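Local coordinates for hypothetical protein (PDB 2OD5) that is of unknown function but probably binds nucleic acid through a domain resembling a winged helix, at residues E18-F23 and G52-K57; K22-R27 and A32-H37. One frame throughout, in Å; residues are numbered along the deposited sequence. Where two conformers were deposited one is given.

Contact 1: residues E18-F23 and G52-K57; sequences EKIKKF and GNVLSK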
loop_
_atom_site.group_PDB
_atom_site.type_symbol
_atom_site.label_atom_id
_atom_site.label_comp_id
_atom_site.label_asym_id
_atom_site.label_seq_id
_atom_site.Cartn_x
_atom_site.Cartn_y
_atom_site.Cartn_z
ATOM N N GLU A 18 4.232 3.888 -9.224
ATOM C CA GLU A 18 4.103 3.009 -10.378
ATOM C C GLU A 18 4.415 1.563 -10.010
ATOM O O GLU A 18 3.757 0.638 -10.480
ATOM C CB GLU A 18 5.006 3.492 -11.522
ATOM C CG GLU A 18 4.658 4.889 -12.011
ATOM N N LYS A 19 5.423 1.361 -9.168
ATOM C CA LYS A 19 5.742 0.005 -8.716
ATOM C C LYS A 19 4.606 -0.606 -7.905
ATOM O O LYS A 19 4.261 -1.772 -8.091
ATOM C CB LYS A 19 6.983 0.007 -7.838
ATOM C CG LYS A 19 8.249 0.209 -8.573
ATOM C CD LYS A 19 9.400 -0.087 -7.632
ATOM C CE LYS A 19 10.720 0.294 -8.248
ATOM N NZ LYS A 19 11.366 -0.846 -8.949
ATOM N N ILE A 20 4.057 0.189 -6.988
ATOM C CA ILE A 20 2.984 -0.278 -6.130
ATOM C C ILE A 20 1.779 -0.702 -6.994
ATOM O O ILE A 20 1.206 -1.769 -6.802
ATOM C CB ILE A 20 2.547 0.790 -5.105
ATOM C CG1 ILE A 20 3.653 1.114 -4.087
ATOM C CG2 ILE A 20 1.299 0.318 -4.390
ATOM C CD1 ILE A 20 3.393 2.413 -3.300
ATOM N N LYS A 21 1.400 0.123 -7.964
ATOM C CA LYS A 21 0.236 -0.161 -8.805
ATOM C C LYS A 21 0.400 -1.463 -9.595
ATOM O O LYS A 21 -0.514 -2.281 -9.661
ATOM C CB LYS A 21 -0.083 1.036 -9.705
ATOM C CG LYS A 21 -0.621 2.250 -8.967
ATOM N N LYS A 22 1.587 -1.684 -10.136
ATOM C CA LYS A 22 1.896 -2.941 -10.820
ATOM C C LYS A 22 1.831 -4.142 -9.886
ATOM O O LYS A 22 1.265 -5.192 -10.221
ATOM C CB LYS A 22 3.269 -2.850 -11.476
ATOM C CG LYS A 22 3.267 -2.014 -12.750
ATOM C CD LYS A 22 2.621 -2.760 -13.893
ATOM N N PHE A 23 2.398 -3.987 -8.699
ATOM C CA PHE A 23 2.387 -5.043 -7.705
ATOM C C PHE A 23 0.964 -5.425 -7.287
ATOM O O PHE A 23 0.677 -6.599 -7.101
ATOM C CB PHE A 23 3.213 -4.616 -6.483
ATOM C CG PHE A 23 3.324 -5.657 -5.416
ATOM C CD1 PHE A 23 3.956 -6.875 -5.669
ATOM C CD2 PHE A 23 2.792 -5.435 -4.155
ATOM C CE1 PHE A 23 4.072 -7.841 -4.699
ATOM C CE2 PHE A 23 2.943 -6.394 -3.160
ATOM C CZ PHE A 23 3.576 -7.601 -3.439
ATOM N N GLY A 52 2.971 4.231 4.129
ATOM C CA GLY A 52 1.583 4.464 4.523
ATOM C C GLY A 52 1.072 5.797 4.018
ATOM O O GLY A 52 -0.067 5.893 3.554
ATOM N N ASN A 53 1.912 6.838 4.109
ATOM C CA ASN A 53 1.556 8.146 3.585
ATOM C C ASN A 53 1.358 8.127 2.068
ATOM O O ASN A 53 0.377 8.685 1.554
ATOM C CB ASN A 53 2.616 9.188 3.963
ATOM C CG ASN A 53 2.621 9.486 5.458
ATOM O OD1 ASN A 53 1.617 9.264 6.140
ATOM N ND2 ASN A 53 3.759 9.973 5.979
ATOM N N VAL A 54 2.280 7.485 1.363
ATOM C CA VAL A 54 2.210 7.394 -0.080
ATOM C C VAL A 54 0.928 6.690 -0.501
ATOM O O VAL A 54 0.237 7.118 -1.432
ATOM C CB VAL A 54 3.417 6.623 -0.663
ATOM C CG1 VAL A 54 3.183 6.291 -2.165
ATOM C CG2 VAL A 54 4.706 7.422 -0.436
ATOM N N LEU A 55 0.624 5.591 0.160
ATOM C CA LEU A 55 -0.566 4.798 -0.182
ATOM C C LEU A 55 -1.835 5.588 0.064
ATOM O O LEU A 55 -2.764 5.540 -0.748
ATOM C CB LEU A 55 -0.587 3.490 0.633
ATOM C CG LEU A 55 0.472 2.434 0.291
ATOM C CD1 LEU A 55 0.501 1.328 1.392
ATOM C CD2 LEU A 55 0.231 1.835 -1.058
ATOM N N SER A 56 -1.886 6.310 1.180
ATOM C CA SER A 56 -3.073 7.139 1.519
ATOM C C SER A 56 -3.257 8.280 0.560
ATOM O O SER A 56 -4.401 8.585 0.143
ATOM C CB SER A 56 -2.936 7.716 2.929
ATOM O OG SER A 56 -3.028 6.679 3.866
ATOM N N LYS A 57 -2.152 8.915 0.187
ATOM C CA LYS A 57 -2.176 10.084 -0.686
ATOM C C LYS A 57 -2.479 9.743 -2.152
ATOM O O LYS A 57 -3.023 10.562 -2.885
ATOM C CB LYS A 57 -0.851 10.853 -0.596
ATOM C CG LYS A 57 -0.791 12.055 -1.532
ATOM C CD LYS A 57 0.288 13.066 -1.192
ATOM C CE LYS A 57 0.129 14.282 -2.107
ATOM N NZ LYS A 57 1.375 15.086 -2.190
#
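In the helical core of a fold that resembles a winged helix, Ile20 of helix 9-23 meets Val54 and Leu55 of helix 48-57, the first and third helices of a helix-turn-helix type domain. Methyl groups make the touch, and the two segments bury 105 Å² between them. The two backbones stay well apart, with 8.6 Å between the CA atoms of Ile20 and Leu55, so branched aliphatic side chains suit the interval: they are long enough to meet midway and bring no polar atom into a buried place. The bond from CA to CB of Ile20 heads toward helix 48-57, and both branches reach it. With CG1 anti to the carbonyl carbon (chi1 -66°) and the chain extended beyond it (chi2 165°), CD1 comes to 4.0 Å from Val54 CG1. Leu55 brings one methyl, CD2, against both ends of the isoleucine, while Val54, whose bond to CB heads for helix 9-23, adds a shorter, stiffer surface beside it. Ile61 of strand 61-71 touches both Ile20 and Leu55, and Trp82 of strand 75-84 packs on Leu55 as well. Lys19, partly exposed, hydrogen-bonds through NZ to the carbonyl oxygen of Thr41. Leu55 CD2 is almost equally far from the two ends of the isoleucine, 3.8 Å from Ile20 CG2 and 3.9 Å from Ile20 CD1.

Contact 2: residues K22-R27 and A32-H37; sequences KFLGDR and AEILEH
Phe23 and His37 lie ring on ring in an offset stack, their planes only 10° from parallel and their centroids 4.2 Å apart. CD1 of Phe23 sits over the centre of the imidazole, 3.4 Å from His37 CG, while CB of His37 hangs above the phenyl face in a CH-pi contact, 3.8 Å from the ring centroid. Both side chains hold CG anti to the backbone N (chi1 -177° in Phe23), which sends each ring out from its helix to slide past the other. Flat rings suit both places because they can lie face to face at van der Waals distance. Ile34 meets the phenyl group obliquely, its CG1 4.1 Å from Phe23 CE2, and extends CD1 to Leu24 CD2, 4.0 Å away, crossing that leucine at about a right angle. An alanine in place of Phe23 would probably leave the imidazole without its stacking partner and open a gap beside Ile34. The backbone O and CB of Glu33 lie near Phe23 CE2, while its carboxylate forms a salt bridge with Arg29. The contact thus joins the end of helix 9-23 to helix 31-39, with Arg29 of strand 29-30, Leu51 of helix 48-57 and Trp82 of strand 75-84 packed against Ile34.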
loop_
_atom_site.group_PDB
_atom_site.type_symbol
_atom_site.label_atom_id
_atom_site.label_comp_id
_atom_site.label_asym_id
_atom_site.label_seq_id
_atom_site.Cartn_x
_atom_site.Cartn_y
_atom_site.Cartn_z
ATOM N N LYS A 22 1.587 -1.684 -10.136
ATOM C CA LYS A 22 1.896 -2.941 -10.820
ATOM C C LYS A 22 1.831 -4.142 -9.886
ATOM O O LYS A 22 1.265 -5.192 -10.221
ATOM C CB LYS A 22 3.269 -2.850 -11.476
ATOM C CG LYS A 22 3.267 -2.014 -12.750
ATOM C CD LYS A 22 2.621 -2.760 -13.893
ATOM N N PHE A 23 2.398 -3.987 -8.699
ATOM C CA PHE A 23 2.387 -5.043 -7.705
ATOM C C PHE A 23 0.964 -5.425 -7.287
ATOM O O PHE A 23 0.677 -6.599 -7.101
ATOM C CB PHE A 23 3.213 -4.616 -6.483
ATOM C CG PHE A 23 3.324 -5.657 -5.416
ATOM C CD1 PHE A 23 3.956 -6.875 -5.669
ATOM C CD2 PHE A 23 2.792 -5.435 -4.155
ATOM C CE1 PHE A 23 4.072 -7.841 -4.699
ATOM C CE2 PHE A 23 2.943 -6.394 -3.160
ATOM C CZ PHE A 23 3.576 -7.601 -3.439
ATOM N N LEU A 24 0.088 -4.432 -7.134
ATOM C CA LEU A 24 -1.283 -4.654 -6.698
ATOM C C LEU A 24 -2.234 -5.071 -7.835
ATOM O O LEU A 24 -3.408 -5.333 -7.605
ATOM C CB LEU A 24 -1.831 -3.395 -6.034
ATOM C CG LEU A 24 -1.214 -2.992 -4.702
ATOM C CD1 LEU A 24 -1.881 -1.733 -4.184
ATOM C CD2 LEU A 24 -1.299 -4.125 -3.664
ATOM N N GLY A 25 -1.721 -5.164 -9.050
ATOM C CA GLY A 25 -2.549 -5.574 -10.186
ATOM C C GLY A 25 -3.340 -6.853 -10.003
ATOM O O GLY A 25 -4.549 -6.875 -10.257
ATOM N N ASP A 26 -2.669 -7.901 -9.547
ATOM C CA ASP A 26 -3.293 -9.213 -9.420
ATOM C C ASP A 26 -4.343 -9.290 -8.309
ATOM O O ASP A 26 -5.396 -9.884 -8.498
ATOM C CB ASP A 26 -2.225 -10.299 -9.219
ATOM C CG ASP A 26 -1.368 -10.526 -10.466
ATOM O OD1 ASP A 26 -1.851 -10.279 -11.600
ATOM O OD2 ASP A 26 -0.206 -10.955 -10.307
ATOM N N ARG A 27 -4.071 -8.697 -7.157
ATOM C CA ARG A 27 -4.973 -8.806 -6.028
ATOM C C ARG A 27 -4.521 -7.869 -4.932
ATOM O O ARG A 27 -3.371 -7.424 -4.952
ATOM C CB ARG A 27 -4.961 -10.234 -5.485
ATOM C CG ARG A 27 -3.617 -10.687 -4.950
ATOM C CD ARG A 27 -3.663 -12.131 -4.501
ATOM N NE ARG A 27 -2.312 -12.606 -4.209
ATOM C CZ ARG A 27 -1.759 -12.698 -3.001
ATOM N NH1 ARG A 27 -2.433 -12.373 -1.887
ATOM N NH2 ARG A 27 -0.505 -13.138 -2.909
ATOM N N ALA A 32 2.942 -4.550 4.604
ATOM C CA ALA A 32 4.209 -5.267 4.777
ATOM C C ALA A 32 4.694 -5.920 3.491
ATOM O O ALA A 32 5.887 -5.871 3.159
ATOM C CB ALA A 32 4.054 -6.334 5.901
ATOM N N GLU A 33 3.786 -6.609 2.799
ATOM C CA GLU A 33 4.101 -7.196 1.511
ATOM C C GLU A 33 4.506 -6.123 0.489
ATOM O O GLU A 33 5.444 -6.311 -0.297
ATOM C CB GLU A 33 2.899 -7.957 0.968
ATOM C CG GLU A 33 2.445 -9.133 1.781
ATOM C CD GLU A 33 1.219 -9.769 1.119
ATOM O OE1 GLU A 33 0.090 -9.170 1.195
ATOM O OE2 GLU A 33 1.405 -10.825 0.469
ATOM N N ILE A 34 3.807 -4.994 0.485
ATOM C CA ILE A 34 4.102 -3.909 -0.434
ATOM C C ILE A 34 5.484 -3.337 -0.146
ATOM O O ILE A 34 6.308 -3.187 -1.054
ATOM C CB ILE A 34 3.026 -2.785 -0.390
ATOM C CG1 ILE A 34 1.638 -3.342 -0.789
ATOM C CG2 ILE A 34 3.395 -1.645 -1.349
ATOM C CD1 ILE A 34 0.487 -2.384 -0.480
ATOM N N LEU A 35 5.762 -3.108 1.123
ATOM C CA LEU A 35 7.068 -2.589 1.533
ATOM C C LEU A 35 8.168 -3.551 1.133
ATOM O O LEU A 35 9.198 -3.128 0.611
ATOM C CB LEU A 35 7.117 -2.383 3.053
ATOM C CG LEU A 35 8.381 -1.649 3.557
ATOM C CD1 LEU A 35 8.449 -0.211 3.007
ATOM C CD2 LEU A 35 8.396 -1.655 5.078
ATOM N N GLU A 36 7.986 -4.843 1.383
ATOM C CA GLU A 36 9.028 -5.791 1.037
ATOM C C GLU A 36 9.279 -5.792 -0.478
ATOM O O GLU A 36 10.422 -5.817 -0.929
ATOM C CB GLU A 36 8.704 -7.203 1.555
ATOM C CG GLU A 36 9.842 -8.202 1.259
ATOM C CD GLU A 36 9.652 -9.607 1.860
ATOM O OE1 GLU A 36 8.552 -9.914 2.355
ATOM O OE2 GLU A 36 10.615 -10.404 1.777
ATOM N N HIS A 37 8.215 -5.724 -1.266
ATOM C CA HIS A 37 8.343 -5.702 -2.719
ATOM C C HIS A 37 9.086 -4.483 -3.194
ATOM O O HIS A 37 10.031 -4.582 -3.969
ATOM C CB HIS A 37 6.952 -5.727 -3.372
ATOM C CG HIS A 37 7.028 -5.632 -4.850
ATOM N ND1 HIS A 37 7.528 -6.660 -5.615
ATOM C CD2 HIS A 37 6.781 -4.604 -5.697
ATOM C CE1 HIS A 37 7.525 -6.288 -6.886
ATOM N NE2 HIS A 37 7.096 -5.038 -6.963
#

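Overall arrangement
Contacts 1 and 2 start from the same helix, 9-23, and their centres lie 9 Å apart. Contact 1 runs to helix 48-57, whereas contact 2 joins the end of helix 9-23 to helix 31-39, the next helix along the chain, after a turn and the short strand 29-30. They merge in one apolar core: Ile20 CG1 lies 3.9 Å from Ile34 CG2, and Leu55 also packs on Ile34. The three helices thus pack on a shared apolar core, and strands 61-71 and 75-84 follow as the hairpin of the wing. This order is consistent with a winged-helix-like domain, in which helix 48-57 would correspond to the recognition helix.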